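Local structure of putative alpha-L-fucosidase (Bacteroides thetaiotaomicron, 4H41) at residues I34-H44 with G67-Y78. The protein is a putative alpha-L-fucosidase, probably a TIM-barrel glycoside hydrolase acting on host glycans. Sequence-based numbering, arbitrary orientation.
With 1PE (pentaethylene glycol), chain N.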
loop_
_atom_site.group_PDB
_atom_site.type_symbol
_atom_site.label_atom_id
_atom_site.label_comp_id
_atom_site.label_asym_id
_atom_site.label_seq_id
_atom_site.Cartn_x
_atom_site.Cartn_y
_atom_site.Cartn_z
ATOM N N ILE B 34 -24.358 -5.733 -8.348
ATOM C CA ILE B 34 -23.308 -5.493 -9.358
ATOM C C ILE B 34 -23.391 -6.619 -10.388
ATOM O O ILE B 34 -23.267 -7.795 -10.037
ATOM C CB ILE B 34 -21.913 -5.390 -8.674
ATOM C CG1 ILE B 34 -21.834 -4.063 -7.887
ATOM C CG2 ILE B 34 -20.794 -5.424 -9.720
ATOM C CD1 ILE B 34 -20.762 -4.020 -6.894
ATOM N N THR B 35 -23.648 -6.283 -11.623
ATOM C CA THR B 35 -23.763 -7.281 -12.682
ATOM C C THR B 35 -22.749 -7.051 -13.810
ATOM O O THR B 35 -22.772 -7.759 -14.800
ATOM C CB THR B 35 -25.191 -7.339 -13.232
ATOM O OG1 THR B 35 -25.504 -6.059 -13.781
ATOM C CG2 THR B 35 -26.203 -7.818 -12.188
ATOM N N GLY B 36 -21.838 -6.120 -13.622
ATOM C CA GLY B 36 -20.740 -5.893 -14.544
ATOM C C GLY B 36 -19.493 -5.454 -13.831
ATOM O O GLY B 36 -19.541 -4.903 -12.720
ATOM N N THR B 37 -18.315 -5.744 -14.441
ATOM C CA THR B 37 -17.069 -5.255 -13.902
ATOM C C THR B 37 -16.156 -4.859 -15.008
ATOM O O THR B 37 -16.163 -5.469 -16.089
ATOM C CB THR B 37 -16.366 -6.276 -12.985
ATOM O OG1 THR B 37 -15.187 -5.675 -12.422
ATOM C CG2 THR B 37 -16.019 -7.549 -13.684
ATOM N N PHE B 38 -15.352 -3.839 -14.727
ATOM C CA PHE B 38 -14.212 -3.540 -15.555
ATOM C C PHE B 38 -13.192 -4.620 -15.361
ATOM O O PHE B 38 -13.166 -5.319 -14.333
ATOM C CB PHE B 38 -13.588 -2.193 -15.246
ATOM C CG PHE B 38 -14.451 -1.054 -15.727
ATOM C CD1 PHE B 38 -14.390 -0.623 -17.048
ATOM C CD2 PHE B 38 -15.361 -0.444 -14.879
ATOM C CE1 PHE B 38 -15.164 0.446 -17.487
ATOM C CE2 PHE B 38 -16.154 0.628 -15.326
ATOM C CZ PHE B 38 -16.065 1.051 -16.633
ATOM N N LEU B 39 -12.352 -4.745 -16.361
ATOM C CA LEU B 39 -11.147 -5.554 -16.405
ATOM C C LEU B 39 -10.084 -4.496 -16.538
ATOM O O LEU B 39 -10.017 -3.865 -17.592
ATOM C CB LEU B 39 -11.166 -6.534 -17.601
ATOM C CG LEU B 39 -12.365 -7.449 -17.735
ATOM C CD1 LEU B 39 -12.399 -8.056 -19.117
ATOM C CD2 LEU B 39 -12.364 -8.498 -16.665
ATOM N N ASP B 40 -9.239 -4.282 -15.516
ATOM C CA ASP B 40 -8.333 -3.148 -15.485
ATOM C C ASP B 40 -7.081 -3.343 -16.319
ATOM O O ASP B 40 -5.969 -3.449 -15.797
ATOM C CB ASP B 40 -7.970 -2.804 -14.043
ATOM C CG ASP B 40 -7.230 -1.482 -13.925
ATOM O OD1 ASP B 40 -7.507 -0.565 -14.736
ATOM O OD2 ASP B 40 -6.398 -1.360 -13.012
ATOM N N GLU B 41 -7.267 -3.353 -17.638
ATOM C CA GLU B 41 -6.224 -3.420 -18.641
ATOM C C GLU B 41 -6.548 -2.391 -19.723
ATOM O O GLU B 41 -7.655 -2.463 -20.200
ATOM C CB GLU B 41 -6.207 -4.821 -19.294
ATOM C CG GLU B 41 -5.830 -5.935 -18.345
ATOM C CD GLU B 41 -4.369 -6.049 -17.992
ATOM O OE1 GLU B 41 -3.533 -5.314 -18.573
ATOM O OE2 GLU B 41 -4.068 -6.923 -17.147
ATOM N N ILE B 42 -5.645 -1.484 -20.152
ATOM C CA ILE B 42 -4.376 -1.159 -19.532
ATOM C C ILE B 42 -4.654 -0.239 -18.361
ATOM O O ILE B 42 -5.270 0.797 -18.549
ATOM C CB ILE B 42 -3.393 -0.486 -20.517
ATOM C CG1 ILE B 42 -3.045 -1.396 -21.713
ATOM C CG2 ILE B 42 -2.146 -0.038 -19.773
ATOM C CD1 ILE B 42 -2.363 -2.739 -21.380
ATOM N N SER B 43 -4.173 -0.574 -17.171
ATOM C CA SER B 43 -4.432 0.231 -15.983
ATOM C C SER B 43 -3.679 1.535 -15.984
ATOM O O SER B 43 -2.527 1.575 -16.352
ATOM C CB SER B 43 -4.035 -0.543 -14.736
ATOM O OG SER B 43 -4.365 0.165 -13.562
ATOM N N HIS B 44 -4.318 2.594 -15.521
ATOM C CA HIS B 44 -3.610 3.848 -15.317
ATOM C C HIS B 44 -2.775 3.843 -14.027
ATOM O O HIS B 44 -1.743 4.525 -13.962
ATOM C CB HIS B 44 -4.603 5.001 -15.160
ATOM C CG HIS B 44 -5.214 5.508 -16.433
ATOM N ND1 HIS B 44 -6.383 6.244 -16.402
ATOM C CD2 HIS B 44 -4.777 5.447 -17.707
ATOM C CE1 HIS B 44 -6.636 6.568 -17.664
ATOM N NE2 HIS B 44 -5.682 6.132 -18.473
ATOM N N GLY B 67 -23.238 -13.396 -10.193
ATOM C CA GLY B 67 -24.144 -12.883 -11.210
ATOM C C GLY B 67 -23.606 -11.792 -12.101
ATOM O O GLY B 67 -24.383 -11.100 -12.746
ATOM N N ILE B 68 -22.287 -11.677 -12.228
ATOM C CA ILE B 68 -21.726 -10.737 -13.182
ATOM C C ILE B 68 -22.032 -11.324 -14.574
ATOM O O ILE B 68 -21.831 -12.516 -14.813
ATOM C CB ILE B 68 -20.241 -10.443 -12.913
ATOM C CG1 ILE B 68 -20.122 -9.439 -11.713
ATOM C CG2 ILE B 68 -19.533 -9.897 -14.173
ATOM C CD1 ILE B 68 -18.794 -9.308 -11.125
ATOM N N ASP B 69 -22.561 -10.495 -15.466
ATOM C CA ASP B 69 -22.896 -10.932 -16.825
ATOM C C ASP B 69 -22.183 -10.103 -17.891
ATOM O O ASP B 69 -22.399 -10.352 -19.091
ATOM C CB ASP B 69 -24.424 -10.878 -17.028
ATOM C CG ASP B 69 -25.116 -9.519 -16.896
ATOM O OD1 ASP B 69 -24.501 -8.492 -17.259
ATOM O OD2 ASP B 69 -26.284 -9.493 -16.485
ATOM N N THR B 70 -21.439 -9.076 -17.486
ATOM C CA THR B 70 -20.784 -8.129 -18.388
ATOM C C THR B 70 -19.386 -7.831 -17.907
ATOM O O THR B 70 -19.202 -7.552 -16.736
ATOM C CB THR B 70 -21.609 -6.834 -18.447
ATOM O OG1 THR B 70 -22.909 -7.114 -18.961
ATOM C CG2 THR B 70 -20.977 -5.775 -19.329
ATOM N N VAL B 71 -18.400 -7.897 -18.800
ATOM C CA VAL B 71 -17.010 -7.541 -18.474
ATOM C C VAL B 71 -16.542 -6.497 -19.471
ATOM O O VAL B 71 -16.838 -6.594 -20.683
ATOM C CB VAL B 71 -16.081 -8.756 -18.400
ATOM C CG1 VAL B 71 -16.464 -9.653 -17.239
ATOM C CG2 VAL B 71 -16.082 -9.546 -19.717
ATOM N N ILE B 72 -15.879 -5.462 -18.966
ATOM C CA ILE B 72 -15.488 -4.322 -19.775
ATOM C C ILE B 72 -13.995 -4.110 -19.695
ATOM O O ILE B 72 -13.502 -3.667 -18.631
ATOM C CB ILE B 72 -16.213 -3.040 -19.315
ATOM C CG1 ILE B 72 -17.762 -3.216 -19.269
ATOM C CG2 ILE B 72 -15.776 -1.874 -20.210
ATOM C CD1 ILE B 72 -18.341 -3.130 -17.883
HETATM N N MSE B 73 -13.277 -4.330 -20.808
HETATM C CA MSE B 73 -11.822 -4.101 -20.814
HETATM C C MSE B 73 -11.637 -2.621 -20.896
HETATM O O MSE B 73 -12.085 -2.015 -21.852
HETATM C CB MSE B 73 -11.162 -4.832 -21.977
HETATM C CG MSE B 73 -9.651 -4.934 -21.781
HETATM SE SE MSE B 73 -8.828 -5.698 -23.365
HETATM C CE MSE B 73 -9.290 -4.335 -24.519
ATOM N N ILE B 74 -11.108 -2.016 -19.861
ATOM C CA ILE B 74 -11.216 -0.559 -19.690
ATOM C C ILE B 74 -10.554 0.286 -20.784
ATOM O O ILE B 74 -11.155 1.273 -21.192
ATOM C CB ILE B 74 -10.775 -0.140 -18.254
ATOM C CG1 ILE B 74 -11.313 1.251 -17.899
ATOM C CG2 ILE B 74 -9.283 -0.240 -18.069
ATOM C CD1 ILE B 74 -11.249 1.595 -16.391
ATOM N N ARG B 75 -9.382 -0.092 -21.304
ATOM C CA ARG B 75 -8.761 0.648 -22.404
ATOM C C ARG B 75 -7.810 -0.255 -23.147
ATOM O O ARG B 75 -6.867 -0.837 -22.577
ATOM C CB ARG B 75 -8.097 1.954 -21.964
ATOM C CG ARG B 75 -6.997 1.826 -20.935
ATOM C CD ARG B 75 -6.653 3.170 -20.326
ATOM N NE ARG B 75 -7.742 3.751 -19.537
ATOM C CZ ARG B 75 -7.999 3.517 -18.250
ATOM N NH1 ARG B 75 -7.246 2.671 -17.549
ATOM N NH2 ARG B 75 -9.027 4.110 -17.654
ATOM N N SER B 76 -8.098 -0.443 -24.445
ATOM C CA SER B 76 -7.368 -1.361 -25.287
ATOM C C SER B 76 -5.885 -1.010 -25.437
ATOM O O SER B 76 -5.076 -1.872 -25.784
ATOM C CB SER B 76 -8.033 -1.478 -26.652
ATOM O OG SER B 76 -8.188 -0.223 -27.287
ATOM N N GLY B 77 -5.546 0.219 -25.125
ATOM C CA GLY B 77 -4.181 0.633 -24.926
ATOM C C GLY B 77 -4.109 1.916 -24.138
ATOM O O GLY B 77 -5.108 2.634 -23.975
ATOM N N TYR B 78 -2.951 2.175 -23.606
ATOM C CA TYR B 78 -2.681 3.402 -22.878
ATOM C C TYR B 78 -1.277 3.856 -23.255
ATOM O O TYR B 78 -0.301 3.179 -22.910
ATOM C CB TYR B 78 -2.855 3.212 -21.382
ATOM C CG TYR B 78 -2.504 4.464 -20.614
ATOM C CD1 TYR B 78 -3.069 5.697 -20.948
ATOM C CD2 TYR B 78 -1.547 4.439 -19.612
ATOM C CE1 TYR B 78 -2.706 6.862 -20.282
ATOM C CE2 TYR B 78 -1.182 5.600 -18.930
ATOM C CZ TYR B 78 -1.758 6.808 -19.276
ATOM O OH TYR B 78 -1.375 7.976 -18.684
HETATM O OH2 1PE N . -8.212 7.080 -14.608
HETATM C C12 1PE N . -7.214 7.787 -13.885
HETATM C C22 1PE N . -7.020 9.160 -14.434
HETATM O OH3 1PE N . -5.754 9.674 -14.034
HETATM C C13 1PE N . -4.075 10.921 -15.195
HETATM C C23 1PE N . -5.444 10.940 -14.614
HETATM O OH4 1PE N . -4.005 10.047 -16.325
HETATM C C14 1PE N . -2.171 8.703 -15.422
HETATM C C24 1PE N . -3.508 8.729 -16.105
HETATM O OH5 1PE N . -1.386 7.601 -15.854
HETATM C C15 1PE N . 1.002 7.628 -16.185
HETATM C C25 1PE N . -0.125 7.500 -15.204
HETATM O OH6 1PE N . 2.246 7.434 -15.531
HETATM O O HOH W 1 -7.195 2.063 -14.665
#
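The guanidinium of Arg75 lies flat on one face of the His44 imidazole, planes 10° apart and centres 3.5 Å apart, while C24 of the bound pentaethylene glycol lies over the opposite face. The same imidazole, its NE2 bonded to Asp122, turns its edge to Tyr78, His44 CD2 standing 3.5 Å above the middle of the phenol ring in a T-shaped pair with planes at 65°. Arginine suits its place because it is flat enough to stack and has N-H groups left for its rim: NH1 donates to Ile42 O at 2.9 Å, close to the guanidinium plane, and to a water that also joins Asp40 OD1 and His44 N. With a bend at chi3 (66°), the chain brings the guanidinium flat against the imidazole. With an alanine here, Ile42 O and the water would lose this donor, and the imidazole, without its stacking partner, would probably be less firmly placed. Ile42 lays CG2 on Tyr78 CB. Further back along the strands, the beta-branched Ile72 and Ile74 pack on Phe38: Ile72 CG2 meets CE1 of the ring at 3.6 Å, and Ile74 CD1 lies over one face. On the other side of the sheet Leu39 CD1 rests against Val71 CB. Backbone bonds such as Ile72 N to Thr37 O (2.9 Å) join parallel strands 34-39 and 70-73, which with helix 53-65 form a beta-alpha-beta unit of the eight-stranded barrel; Met63 and Trp56 of that helix pack against Val71 and Leu39 respectively, while strands 307-310 and 115-119 flank the pair.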